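Local coordinates for protein endoglucanase (Uncultured bacterium, PDB 3X17) that hydrolyses internal beta-1,4-glucosidic bonds of cellulose as a glycoside hydrolase family 9 endoglucanase with an N-terminal Ig-like domain and an (alpha/alpha)6 barrel, at residues H145-H149 with P258-V262; L77-D81 with G525-Y529; P316-Y320 with D332-D336. All blocks are in the same frame, centred on the assembly; numbering follows the deposited sequence.

Interaction 1 (H145-H149 with P258-V262). With ZN (zinc ion), chain C.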
# COMPACT_ATOMS: atom_id res chain seq x y z
N HIS A 145 18.38 -11.15 -11.68
CA HIS A 145 17.84 -11.93 -12.77
C HIS A 145 18.22 -11.22 -14.04
O HIS A 145 18.43 -10.01 -14.04
CB HIS A 145 16.31 -12.05 -12.63
CG HIS A 145 15.55 -10.77 -12.86
ND1 HIS A 145 14.84 -10.14 -11.85
CD2 HIS A 145 15.31 -10.07 -13.99
CE1 HIS A 145 14.23 -9.07 -12.35
NE2 HIS A 145 14.52 -9.00 -13.64
N ALA A 146 18.33 -11.98 -15.13
CA ALA A 146 18.66 -11.39 -16.43
C ALA A 146 17.43 -10.71 -17.00
O ALA A 146 16.35 -10.75 -16.41
CB ALA A 146 19.16 -12.49 -17.41
N LEU A 147 17.57 -10.14 -18.18
CA LEU A 147 16.51 -9.44 -18.86
C LEU A 147 15.28 -10.28 -18.99
O LEU A 147 15.33 -11.35 -19.51
CB LEU A 147 16.97 -9.05 -20.24
CG LEU A 147 16.47 -7.79 -20.89
CD1 LEU A 147 16.40 -7.91 -22.35
CD2 LEU A 147 15.20 -7.32 -20.35
N ASP A 148 14.15 -9.77 -18.55
CA ASP A 148 12.89 -10.54 -18.60
C ASP A 148 11.87 -9.86 -19.50
O ASP A 148 11.75 -8.63 -19.50
CB ASP A 148 12.30 -10.64 -17.20
CG ASP A 148 12.14 -9.26 -16.53
OD1 ASP A 148 13.10 -8.46 -16.56
OD2 ASP A 148 11.03 -8.97 -16.03
N HIS A 149 11.05 -10.65 -20.17
CA HIS A 149 9.81 -10.14 -20.73
C HIS A 149 10.15 -8.98 -21.64
O HIS A 149 9.35 -8.04 -21.82
CB HIS A 149 8.85 -9.68 -19.62
CG HIS A 149 8.41 -10.80 -18.72
ND1 HIS A 149 8.60 -10.78 -17.36
CD2 HIS A 149 7.84 -12.00 -19.00
CE1 HIS A 149 8.14 -11.90 -16.82
NE2 HIS A 149 7.68 -12.67 -17.80
N PRO A 258 11.84 -14.71 -13.78
CA PRO A 258 11.09 -13.99 -14.80
C PRO A 258 11.68 -14.19 -16.20
O PRO A 258 10.94 -14.11 -17.18
CB PRO A 258 11.19 -12.52 -14.38
CG PRO A 258 12.36 -12.44 -13.51
CD PRO A 258 12.49 -13.79 -12.82
N GLU A 259 13.00 -14.39 -16.28
CA GLU A 259 13.65 -14.61 -17.57
C GLU A 259 13.36 -16.01 -18.09
O GLU A 259 13.54 -16.27 -19.27
CB GLU A 259 15.17 -14.43 -17.50
CG GLU A 259 15.67 -13.54 -16.38
CD GLU A 259 15.77 -14.28 -15.05
OE1 GLU A 259 14.74 -14.30 -14.37
OE2 GLU A 259 16.86 -14.78 -14.68
N GLN A 260 12.95 -16.91 -17.22
CA GLN A 260 12.47 -18.21 -17.68
C GLN A 260 11.02 -18.18 -18.18
O GLN A 260 10.55 -19.14 -18.80
CB GLN A 260 12.67 -19.28 -16.62
CG GLN A 260 14.14 -19.48 -16.23
CD GLN A 260 14.34 -20.50 -15.11
OE1 GLN A 260 15.29 -21.28 -15.14
NE2 GLN A 260 13.46 -20.47 -14.09
N ASP A 261 10.30 -17.08 -17.90
CA ASP A 261 8.88 -17.01 -18.23
C ASP A 261 8.77 -16.50 -19.65
O ASP A 261 8.67 -15.30 -19.89
CB ASP A 261 8.11 -16.09 -17.27
CG ASP A 261 6.61 -16.02 -17.59
OD1 ASP A 261 6.01 -17.07 -17.87
OD2 ASP A 261 6.02 -14.92 -17.54
N VAL A 262 8.90 -17.42 -20.59
CA VAL A 262 9.25 -17.05 -21.95
C VAL A 262 8.02 -17.20 -22.87
O VAL A 262 8.05 -16.85 -24.05
CB VAL A 262 10.50 -17.87 -22.41
CG1 VAL A 262 10.12 -19.16 -23.13
CG2 VAL A 262 11.45 -17.01 -23.20
ZN ZN C . 9.13 -9.08 -16.24
O HOH W 1 11.12 -13.39 -19.89
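The zinc site of the family 9 catalytic domain is built partly on this contact, where His149 and Asp148 of 145-149 meet Asp261 and Pro258 of 258-262. Asp148 OD2 binds the zinc ion at 1.9 Å and His149 ND1 at 2.1 Å; Cys132 and His175 complete its four protein ligands. With ND1 spent on the metal, the other imidazole nitrogen serves as a donor: His149 NE2 gives a fairly straight bond (N-H...O 160°) to Asp261 OD2, 2.8 Å away, close to the ring plane and on the anti side of the carboxylate. Asp261 CG lies anti to the backbone N (chi1 -179°), which extends the carboxylate to His149. This second-shell residue, together with the zinc bond, holds the ring of a first-shell histidine in its rotation, and its charge would probably polarise the ring. Asp261 OD1 is held in turn by Gln263. Pro258, apolar and rigid, sets CB against Asp148 CB and lays CG over the centre of the His145 ring in a CH-pi contact, 3.7 Å from the centroid. A bridging water accepts from His149 N and donates to Pro258 O and Asp261 O. At the far end the chain of Glu259 bends to where Ala146 N donates to Glu259 OE2 (3.2 Å), coming from above the carboxylate plane. With an alanine replacing Glu259, Ala146 N would probably lose this acceptor and a gap would open beside His145 CB.

Interaction 2 (L77-D81 with G525-Y529)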
# COMPACT_ATOMS: atom_id res chain seq x y z
N LEU A 77 -14.55 -7.89 19.38
CA LEU A 77 -15.08 -7.65 18.05
C LEU A 77 -14.10 -8.03 16.94
O LEU A 77 -14.41 -7.88 15.76
CB LEU A 77 -15.49 -6.19 17.91
CG LEU A 77 -16.75 -5.86 18.72
CD1 LEU A 77 -17.27 -4.49 18.31
CD2 LEU A 77 -17.84 -6.95 18.50
N VAL A 78 -12.92 -8.47 17.32
CA VAL A 78 -11.88 -8.74 16.36
C VAL A 78 -11.11 -10.01 16.59
O VAL A 78 -11.33 -10.95 15.92
CB VAL A 78 -10.86 -7.58 16.27
CG1 VAL A 78 -9.99 -7.72 15.07
CG2 VAL A 78 -11.52 -6.28 16.24
N SER A 79 -10.19 -10.02 17.53
CA SER A 79 -9.36 -11.21 17.75
C SER A 79 -10.01 -12.19 18.72
O SER A 79 -9.72 -13.37 18.69
CB SER A 79 -7.96 -10.85 18.24
OG SER A 79 -8.00 -10.27 19.55
N GLY A 80 -10.78 -11.68 19.68
CA GLY A 80 -11.19 -12.50 20.82
C GLY A 80 -10.21 -12.53 21.98
O GLY A 80 -10.51 -13.10 23.02
N ASP A 81 -9.02 -11.93 21.82
CA ASP A 81 -7.99 -12.05 22.86
C ASP A 81 -8.30 -11.25 24.12
O ASP A 81 -9.06 -10.27 24.10
CB ASP A 81 -6.60 -11.67 22.35
CG ASP A 81 -6.12 -12.57 21.22
OD1 ASP A 81 -6.79 -13.59 20.93
OD2 ASP A 81 -5.05 -12.25 20.64
N GLY A 525 -10.48 -14.33 10.98
CA GLY A 525 -10.15 -12.90 11.12
C GLY A 525 -8.66 -12.57 11.17
O GLY A 525 -7.93 -12.90 10.24
N PRO A 526 -8.20 -11.87 12.23
CA PRO A 526 -6.81 -11.39 12.22
C PRO A 526 -5.84 -12.54 12.35
O PRO A 526 -4.62 -12.36 12.26
CB PRO A 526 -6.75 -10.51 13.48
CG PRO A 526 -7.77 -11.13 14.42
CD PRO A 526 -8.87 -11.65 13.53
N ARG A 527 -6.38 -13.73 12.59
CA ARG A 527 -5.56 -14.93 12.60
C ARG A 527 -5.58 -15.72 11.30
O ARG A 527 -4.90 -16.74 11.21
CB ARG A 527 -5.96 -15.84 13.75
CG ARG A 527 -5.32 -15.45 15.06
CD ARG A 527 -5.72 -16.45 16.13
NE ARG A 527 -5.04 -16.18 17.38
CZ ARG A 527 -5.51 -15.33 18.29
NH1 ARG A 527 -6.68 -14.73 18.09
NH2 ARG A 527 -4.82 -15.10 19.39
N GLY A 528 -6.33 -15.25 10.31
CA GLY A 528 -6.48 -16.00 9.04
C GLY A 528 -5.33 -15.86 8.05
O GLY A 528 -5.50 -15.34 6.97
N TYR A 529 -4.14 -16.30 8.43
CA TYR A 529 -2.94 -16.05 7.61
C TYR A 529 -1.98 -17.21 7.76
O TYR A 529 -1.85 -17.75 8.84
CB TYR A 529 -2.21 -14.77 8.07
CG TYR A 529 -0.76 -14.69 7.63
CD1 TYR A 529 -0.42 -14.09 6.42
CD2 TYR A 529 0.27 -15.20 8.43
CE1 TYR A 529 0.92 -13.98 6.01
CE2 TYR A 529 1.61 -15.11 8.02
CZ TYR A 529 1.92 -14.54 6.78
OH TYR A 529 3.25 -14.44 6.37
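Ser79 and Pro526 are the pair whose CA atoms lie nearest across the contact, 6.1 Å apart, where two irregular segments meet. In 77-81 the chain turns between strands 63-74 and 82-87; in 525-529 a short 3-10 turn at 526-527 is closed by the bond from Gly528 N to Gly525 O. Gly525 has positive phi, and a CB there would collide with Pro526 CD, so glycine suits the step before the proline. Gly80 likewise adopts a conformation in which a side chain would be jammed against the preceding carbonyl oxygen.

The Pro526 ring packs on 77-81. Its CG lies 3.7 Å from Ser79 CA and also meets Val78 CG1, while its CD packs against the Val78 carbonyl oxygen. Ser79 faces its own loop in an ST turn: OG, placed between the backbone N and the carbonyl carbon (chi1 66°), accepts from Asp81 N at 3.0 Å and is also bonded to Asp75.

This contact joins the Ig-like domain to the catalytic domain, and a salt bridge spans the junction. Arg527, extended from CG to NE, reaches Asp81 end-on, both terminal nitrogens converging on one oxygen: NH2 lies 2.9 Å and NH1 3.1 Å from Asp81 OD1, on its syn side and near the guanidinium plane. The carboxylate is turned 63° from that plane. A weak bond runs from Arg527 NH2 to Asp81 OD2, whose stronger partner is the hydroxyl of Tyr422 in the catalytic domain.

Interaction 3 (P316-Y320 with D332-D336). With CA (calcium ion), chain E.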
# COMPACT_ATOMS: atom_id res chain seq x y z
N PRO A 316 -19.10 4.05 -20.61
CA PRO A 316 -18.35 3.05 -19.87
C PRO A 316 -17.89 1.93 -20.79
O PRO A 316 -18.69 1.40 -21.56
CB PRO A 316 -19.39 2.53 -18.88
CG PRO A 316 -20.24 3.78 -18.60
CD PRO A 316 -20.37 4.41 -19.96
N ILE A 317 -16.62 1.57 -20.73
CA ILE A 317 -16.15 0.35 -21.35
C ILE A 317 -15.47 -0.49 -20.29
O ILE A 317 -14.31 -0.26 -19.94
CB ILE A 317 -15.17 0.64 -22.51
CG1 ILE A 317 -15.87 1.51 -23.56
CG2 ILE A 317 -14.65 -0.68 -23.14
CD1 ILE A 317 -14.97 1.98 -24.69
N LEU A 318 -16.18 -1.48 -19.78
CA LEU A 318 -15.72 -2.19 -18.63
C LEU A 318 -15.95 -3.68 -18.84
O LEU A 318 -16.61 -4.34 -18.04
CB LEU A 318 -16.45 -1.68 -17.38
CG LEU A 318 -16.18 -0.18 -17.11
CD1 LEU A 318 -17.12 0.42 -16.08
CD2 LEU A 318 -14.75 0.04 -16.67
N ASP A 319 -15.38 -4.22 -19.91
CA ASP A 319 -15.55 -5.65 -20.22
C ASP A 319 -14.36 -6.45 -19.75
O ASP A 319 -13.21 -6.19 -20.16
CB ASP A 319 -15.70 -5.84 -21.73
CG ASP A 319 -16.89 -5.10 -22.28
OD1 ASP A 319 -17.97 -5.15 -21.65
OD2 ASP A 319 -16.74 -4.50 -23.37
N TYR A 320 -14.65 -7.50 -19.01
CA TYR A 320 -13.62 -8.35 -18.44
C TYR A 320 -13.91 -9.82 -18.75
O TYR A 320 -14.28 -10.59 -17.87
CB TYR A 320 -13.50 -8.12 -16.92
CG TYR A 320 -13.23 -6.67 -16.52
CD1 TYR A 320 -11.95 -6.13 -16.62
CD2 TYR A 320 -14.25 -5.85 -16.07
CE1 TYR A 320 -11.70 -4.80 -16.26
CE2 TYR A 320 -14.03 -4.52 -15.75
CZ TYR A 320 -12.75 -4.01 -15.79
OH TYR A 320 -12.53 -2.69 -15.45
N ASP A 332 -11.28 -6.47 -12.10
CA ASP A 332 -12.47 -6.15 -12.86
C ASP A 332 -13.26 -5.04 -12.14
O ASP A 332 -14.27 -5.30 -11.44
CB ASP A 332 -13.32 -7.42 -13.06
CG ASP A 332 -13.57 -8.17 -11.77
OD1 ASP A 332 -12.74 -8.08 -10.83
OD2 ASP A 332 -14.63 -8.81 -11.68
N ASP A 333 -12.72 -3.82 -12.22
CA ASP A 333 -13.32 -2.65 -11.59
C ASP A 333 -14.54 -2.25 -12.43
O ASP A 333 -14.40 -1.88 -13.59
CB ASP A 333 -12.31 -1.51 -11.53
CG ASP A 333 -12.93 -0.17 -11.14
OD1 ASP A 333 -14.11 -0.09 -10.74
OD2 ASP A 333 -12.21 0.85 -11.27
N ARG A 334 -15.73 -2.48 -11.90
CA ARG A 334 -16.94 -2.46 -12.73
C ARG A 334 -17.71 -1.12 -12.72
O ARG A 334 -18.85 -1.05 -13.20
CB ARG A 334 -17.83 -3.69 -12.43
CG ARG A 334 -17.00 -4.98 -12.57
CD ARG A 334 -17.77 -6.28 -12.70
NE ARG A 334 -17.82 -6.71 -14.10
CZ ARG A 334 -17.25 -7.80 -14.59
NH1 ARG A 334 -16.57 -8.63 -13.82
NH2 ARG A 334 -17.36 -8.05 -15.89
N ASP A 335 -17.03 -0.05 -12.31
CA ASP A 335 -17.60 1.30 -12.37
C ASP A 335 -16.50 2.35 -12.54
O ASP A 335 -15.56 2.41 -11.74
CB ASP A 335 -18.42 1.57 -11.08
CG ASP A 335 -19.10 2.93 -11.07
OD1 ASP A 335 -18.98 3.70 -12.04
OD2 ASP A 335 -19.75 3.26 -10.05
N ASP A 336 -16.63 3.19 -13.56
CA ASP A 336 -15.59 4.16 -13.88
C ASP A 336 -15.85 5.58 -13.39
O ASP A 336 -15.08 6.51 -13.69
CB ASP A 336 -15.29 4.15 -15.39
CG ASP A 336 -16.38 4.80 -16.24
OD1 ASP A 336 -17.30 5.41 -15.66
OD2 ASP A 336 -16.27 4.76 -17.49
CA CA E . -13.86 2.42 -10.27
O HOH W 2 -15.69 2.03 -8.62
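Tyr320 packs against Asp332 and Asp333 where two segments of the loop between helices 294-312 and 337-351 run in nearly opposite directions, 174° apart end to end, beside a catalytic-domain calcium site. With CG anti to the carbonyl carbon (chi1 -56°), Tyr320 lays its ring against Asp332, whose CA sits over the ring centre in a CH-pi contact, 3.5 Å from the centroid. At the ring edge, Tyr320 CD2 lies over the face of the Arg334 guanidinium, whose NH1 forms a salt bridge with Asp332 OD2. Leu318 sets CD2 3.6 Å from Asp333 O and CD1 3.7 Å from Arg334 O.

Among the polar contacts, Tyr320 OH donates to Asp333 O at 2.8 Å, from 25° out of the carbonyl plane, and is also bonded to Gln273. Tyrosine suits this place: its ring supplies a broad face and its hydroxyl reaches the main chain of a metal-binding residue. Asp336 OD2, 3.6 Å from Pro316 CA, is held by Thr272 and by a salt bridge to Arg340.

The calcium ion is bound by Asp335 O (2.2 Å), a water, the side chains of Asp338 and Asp339, and the carbonyl oxygen of Val377. Asp333 holds it with both carboxylate oxygens, OD1 at 2.6 Å and OD2 at 2.5 Å.

From the N terminus the chain first passes 77-81 in the Ig-like domain; the partner of this segment, 525-529, comes 444 residues later, and interaction 2 therefore closes a loop around most of the catalytic domain. The other two contacts nest inside it. Interaction 1 joins 145-149 to 258-262, bringing together two loops of the catalytic domain at the zinc ion. It closes before interaction 3 opens, so these two lie in series and do not cross. Interaction 3 is local, folding the loop between helices 294-312 and 337-351 onto itself beside calcium. The three are well separated, with nearest atoms about 20 to 21 Å apart in every pair.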